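Local coordinates for ABC transporter, substrate-binding protein (Clostridium perfringens, PDB 4EDP), which probably captures a solute outside the cell membrane and delivers it to the membrane-spanning part of an ABC importer, at residues A[189-194]-A[198-203]; A[171-176]-A[337-342]. All blocks are in the same frame, centred on the assembly; numbering follows the deposited sequence. Where two conformers were deposited one is given.

Contact 1: A[189-194]-A[198-203]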
# COMPACT_ATOMS: atom_id res chain seq x y z
N ALA A 189 7.43 -17.51 12.89
CA ALA A 189 8.70 -17.88 13.56
C ALA A 189 8.80 -17.37 15.00
O ALA A 189 9.52 -17.93 15.84
CB ALA A 189 9.88 -17.33 12.74
N GLY A 190 8.07 -16.29 15.30
CA GLY A 190 8.13 -15.69 16.61
C GLY A 190 9.39 -14.85 16.82
O GLY A 190 9.78 -14.60 17.94
N VAL A 191 10.03 -14.42 15.73
CA VAL A 191 11.22 -13.57 15.82
C VAL A 191 11.00 -12.37 14.91
O VAL A 191 10.85 -12.53 13.70
CB VAL A 191 12.53 -14.31 15.41
CG1 VAL A 191 13.74 -13.34 15.43
CG2 VAL A 191 12.78 -15.53 16.31
N ASP A 192 10.99 -11.17 15.47
CA ASP A 192 10.79 -9.94 14.69
C ASP A 192 11.92 -9.78 13.67
O ASP A 192 13.05 -10.09 13.98
CB ASP A 192 10.79 -8.72 15.59
CG ASP A 192 10.37 -7.46 14.84
OD1 ASP A 192 9.16 -7.32 14.51
OD2 ASP A 192 11.24 -6.59 14.59
N VAL A 193 11.62 -9.25 12.49
CA VAL A 193 12.70 -9.12 11.48
C VAL A 193 13.81 -8.16 11.93
O VAL A 193 14.92 -8.25 11.42
CB VAL A 193 12.16 -8.71 10.10
CG1 VAL A 193 11.18 -9.77 9.57
CG2 VAL A 193 11.50 -7.32 10.17
N LYS A 194 13.53 -7.26 12.87
CA LYS A 194 14.59 -6.34 13.32
C LYS A 194 15.57 -7.04 14.26
O LYS A 194 16.65 -6.52 14.53
CB LYS A 194 14.02 -5.09 13.98
CG LYS A 194 13.27 -4.19 13.03
CD LYS A 194 12.79 -2.92 13.70
CE LYS A 194 12.17 -1.97 12.70
NZ LYS A 194 11.74 -0.68 13.33
N GLY A 198 15.44 -10.95 9.51
CA GLY A 198 14.51 -11.84 8.81
C GLY A 198 14.95 -13.27 8.57
O GLY A 198 14.25 -14.02 7.88
N GLU A 199 16.08 -13.68 9.12
CA GLU A 199 16.55 -15.05 8.88
C GLU A 199 15.52 -16.11 9.28
O GLU A 199 15.27 -17.06 8.53
CB GLU A 199 17.91 -15.27 9.54
CG GLU A 199 18.99 -14.38 8.93
CD GLU A 199 19.23 -14.67 7.46
OE1 GLU A 199 19.45 -15.85 7.13
OE2 GLU A 199 19.23 -13.71 6.65
N ALA A 200 14.91 -15.96 10.45
CA ALA A 200 13.91 -16.93 10.90
C ALA A 200 12.67 -16.88 10.00
O ALA A 200 12.08 -17.91 9.72
CB ALA A 200 13.52 -16.68 12.37
N ALA A 201 12.32 -15.70 9.53
CA ALA A 201 11.16 -15.55 8.66
C ALA A 201 11.43 -16.33 7.39
O ALA A 201 10.55 -17.03 6.88
CB ALA A 201 10.90 -14.08 8.35
N PHE A 202 12.65 -16.23 6.87
CA PHE A 202 12.97 -16.95 5.65
C PHE A 202 12.97 -18.46 5.84
O PHE A 202 12.59 -19.18 4.90
CB PHE A 202 14.20 -16.39 4.92
CG PHE A 202 13.89 -15.13 4.15
CD1 PHE A 202 13.22 -15.20 2.95
CD2 PHE A 202 14.23 -13.89 4.64
CE1 PHE A 202 12.90 -14.05 2.24
CE2 PHE A 202 13.91 -12.75 3.94
CZ PHE A 202 13.25 -12.83 2.73
N LYS A 203 13.32 -18.94 7.04
CA LYS A 203 13.26 -20.37 7.32
C LYS A 203 11.79 -20.81 7.32
O LYS A 203 11.49 -21.94 6.89
CB LYS A 203 13.93 -20.73 8.65
CG LYS A 203 15.44 -20.58 8.67
CD LYS A 203 16.15 -21.52 7.69
CE LYS A 203 17.66 -21.43 7.85
NZ LYS A 203 18.39 -22.38 6.95
O HOH W 1 12.64 -13.14 11.32
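No flat group mediates the meeting of A189 and A200, whose methyl carbons lie 3.7 Å apart from CB to CB; of the flat groups here, the F202 ring meets W342 edge-to-face, and the D192 carboxylate caps a helix within its own segment, K194 N approaching OD2 from above the carboxylate plane, 49° out of it, in a bond of 2.9 Å. D192 is thus the N-cap of helix 193-196, as G198 is of helix 199-208. Beside the alanine pair, V191 CB packs alongside A200 CB at 4.0 Å, so A200 CB packs against both the last residue of helix 178-189 and the chain leaving it. G190, with positive phi, ends that helix in a Schellman motif. V193 lies over the backbone of G198, CG1, anti to the V193 carbonyl carbon, coming within 4.0 Å of G198 CA. No clear direct hydrogen bond crosses, so this corner, where helix 178-189 passes through short helix 193-196 into helix 199-208, rests on small apolar groups; a water adds a bridge, donating to V191 O over 3.0 Å but accepting only a weak bond from the first-turn N-H of A201.

Contact 2: A[171-176]-A[337-342]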
# COMPACT_ATOMS: atom_id res chain seq x y z
N PRO A 171 2.14 -13.13 -2.76
CA PRO A 171 2.73 -12.06 -3.54
C PRO A 171 4.24 -12.17 -3.58
O PRO A 171 4.88 -12.55 -2.58
CB PRO A 171 2.31 -10.79 -2.77
CG PRO A 171 2.16 -11.25 -1.39
CD PRO A 171 1.55 -12.62 -1.51
N ASP A 172 4.83 -11.83 -4.73
CA ASP A 172 6.27 -11.90 -4.86
C ASP A 172 6.92 -10.80 -4.05
O ASP A 172 6.30 -9.76 -3.75
CB ASP A 172 6.69 -11.77 -6.32
CG ASP A 172 8.15 -12.09 -6.52
OD1 ASP A 172 8.58 -13.19 -6.12
OD2 ASP A 172 8.86 -11.23 -7.07
N ILE A 173 8.18 -11.02 -3.69
CA ILE A 173 8.94 -10.05 -2.89
C ILE A 173 9.01 -8.66 -3.52
O ILE A 173 9.08 -7.66 -2.80
CB ILE A 173 10.36 -10.58 -2.61
CG1 ILE A 173 11.07 -9.72 -1.55
CG2 ILE A 173 11.17 -10.68 -3.91
CD1 ILE A 173 10.33 -9.69 -0.16
N THR A 174 8.97 -8.59 -4.85
CA THR A 174 9.06 -7.32 -5.57
C THR A 174 7.75 -6.52 -5.69
O THR A 174 7.73 -5.43 -6.25
CB THR A 174 9.60 -7.54 -7.02
OG1 THR A 174 8.71 -8.40 -7.75
CG2 THR A 174 10.98 -8.17 -6.98
N THR A 175 6.66 -7.06 -5.14
CA THR A 175 5.34 -6.43 -5.21
C THR A 175 5.09 -5.65 -3.93
O THR A 175 5.82 -5.78 -2.95
CB THR A 175 4.21 -7.47 -5.32
OG1 THR A 175 4.14 -8.23 -4.10
CG2 THR A 175 4.44 -8.42 -6.53
N THR A 176 4.03 -4.85 -3.95
CA THR A 176 3.68 -4.04 -2.78
C THR A 176 3.65 -4.80 -1.48
O THR A 176 4.17 -4.32 -0.46
CB THR A 176 2.31 -3.40 -2.99
OG1 THR A 176 2.35 -2.63 -4.18
CG2 THR A 176 1.92 -2.52 -1.78
N SER A 337 16.44 -0.99 4.00
CA SER A 337 17.86 -1.20 4.33
C SER A 337 18.29 -2.66 4.18
O SER A 337 19.48 -2.95 4.07
CB SER A 337 18.22 -0.72 5.76
OG SER A 337 17.75 -1.61 6.77
N VAL A 338 17.33 -3.59 4.17
CA VAL A 338 17.63 -5.01 4.02
C VAL A 338 16.97 -5.63 2.78
O VAL A 338 17.05 -6.83 2.59
CB VAL A 338 17.16 -5.83 5.27
CG1 VAL A 338 17.99 -5.48 6.51
CG2 VAL A 338 15.66 -5.67 5.55
N MET A 339 16.40 -4.80 1.92
CA MET A 339 15.67 -5.29 0.75
C MET A 339 16.51 -6.14 -0.22
O MET A 339 16.04 -7.16 -0.71
CB MET A 339 15.03 -4.11 0.01
CG MET A 339 13.89 -4.53 -0.92
SD MET A 339 12.54 -5.34 -0.01
CE MET A 339 11.44 -5.74 -1.38
N ASP A 340 17.75 -5.73 -0.49
CA ASP A 340 18.60 -6.50 -1.40
C ASP A 340 18.81 -7.91 -0.84
O ASP A 340 18.74 -8.91 -1.57
CB ASP A 340 19.95 -5.81 -1.66
CG ASP A 340 19.81 -4.54 -2.50
OD1 ASP A 340 18.74 -4.31 -3.11
OD2 ASP A 340 20.79 -3.77 -2.55
N GLN A 341 19.04 -8.00 0.46
CA GLN A 341 19.22 -9.28 1.13
C GLN A 341 17.94 -10.10 1.03
O GLN A 341 17.98 -11.29 0.69
CB GLN A 341 19.58 -9.05 2.60
CG GLN A 341 19.80 -10.32 3.43
CD GLN A 341 20.24 -10.01 4.86
OE1 GLN A 341 20.65 -8.90 5.17
NE2 GLN A 341 20.14 -11.01 5.75
N TRP A 342 16.81 -9.46 1.29
CA TRP A 342 15.50 -10.13 1.23
C TRP A 342 15.18 -10.67 -0.15
O TRP A 342 14.75 -11.81 -0.28
CB TRP A 342 14.41 -9.18 1.72
CG TRP A 342 14.33 -9.09 3.22
CD1 TRP A 342 15.31 -9.40 4.12
CD2 TRP A 342 13.25 -8.52 3.98
NE1 TRP A 342 14.89 -9.14 5.40
CE2 TRP A 342 13.64 -8.58 5.35
CE3 TRP A 342 12.00 -8.00 3.66
CZ2 TRP A 342 12.80 -8.14 6.37
CZ3 TRP A 342 11.17 -7.56 4.68
CH2 TRP A 342 11.58 -7.62 6.02
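I173 extends its CG1 toward the S-methyl of M339, the two side chains meeting tip to tip with CG1 4.0 Å from CE in one of the two modelled M339 conformers. In that conformer the same CE lies 3.4 Å from I173 O, so the methyl also abuts the carbonyl oxygen. M339 gets there with CG anti to the backbone N (chi1 -161°) and a bend at chi2. One bond further along the same branch of I173, CD1 approaches the six-membered part of the W342 indole obliquely, 4.5 Å from CE3. One face of that indole is covered within its own helix by V338 CG2, 3.5 Å above the plane and offset toward the rim, while NE1 bonds to N197 O, which fixes how the ring is turned. I173 sits in a type I turn from D172 to T175. D172 O accepts from T175 N and, at 2.7 Å, from T175 OG1 lying in the carbonyl plane; the D172 carboxylate takes T174 OG1 on the anti lone pair of OD2, 2.9 Å away. These bonds brace the turn, while I173 makes the apolar contact. In a fold consistent with bacterial solute-binding proteins, the turn links strand 168-171, paired with 212-216 and 233-237, to helix 178-189, and I173 packs against V182 of that helix and V343 and W346 of helix 332-350.

In the fold
From the N terminus, the chain leaves strand 168-171 through the turn of contact 2, runs along helix 178-189 and at once enters contact 1, a local closure in which 189-194 and 198-203 fold together around the short helix 193-196. After helix 199-208 and the remaining strands and helices, helix 332-350 returns to 171-176, so contact 2 closes a long loop within which contact 1 is nested. Their centres are 14 Å apart, and they meet directly: Q341 NE2 probably bonds to E199 OE2, and W342 packs against both V193 and F202. Helix 332-350 thereby joins the turn that follows strand 168-171 to the corner between helices 178-189 and 199-208.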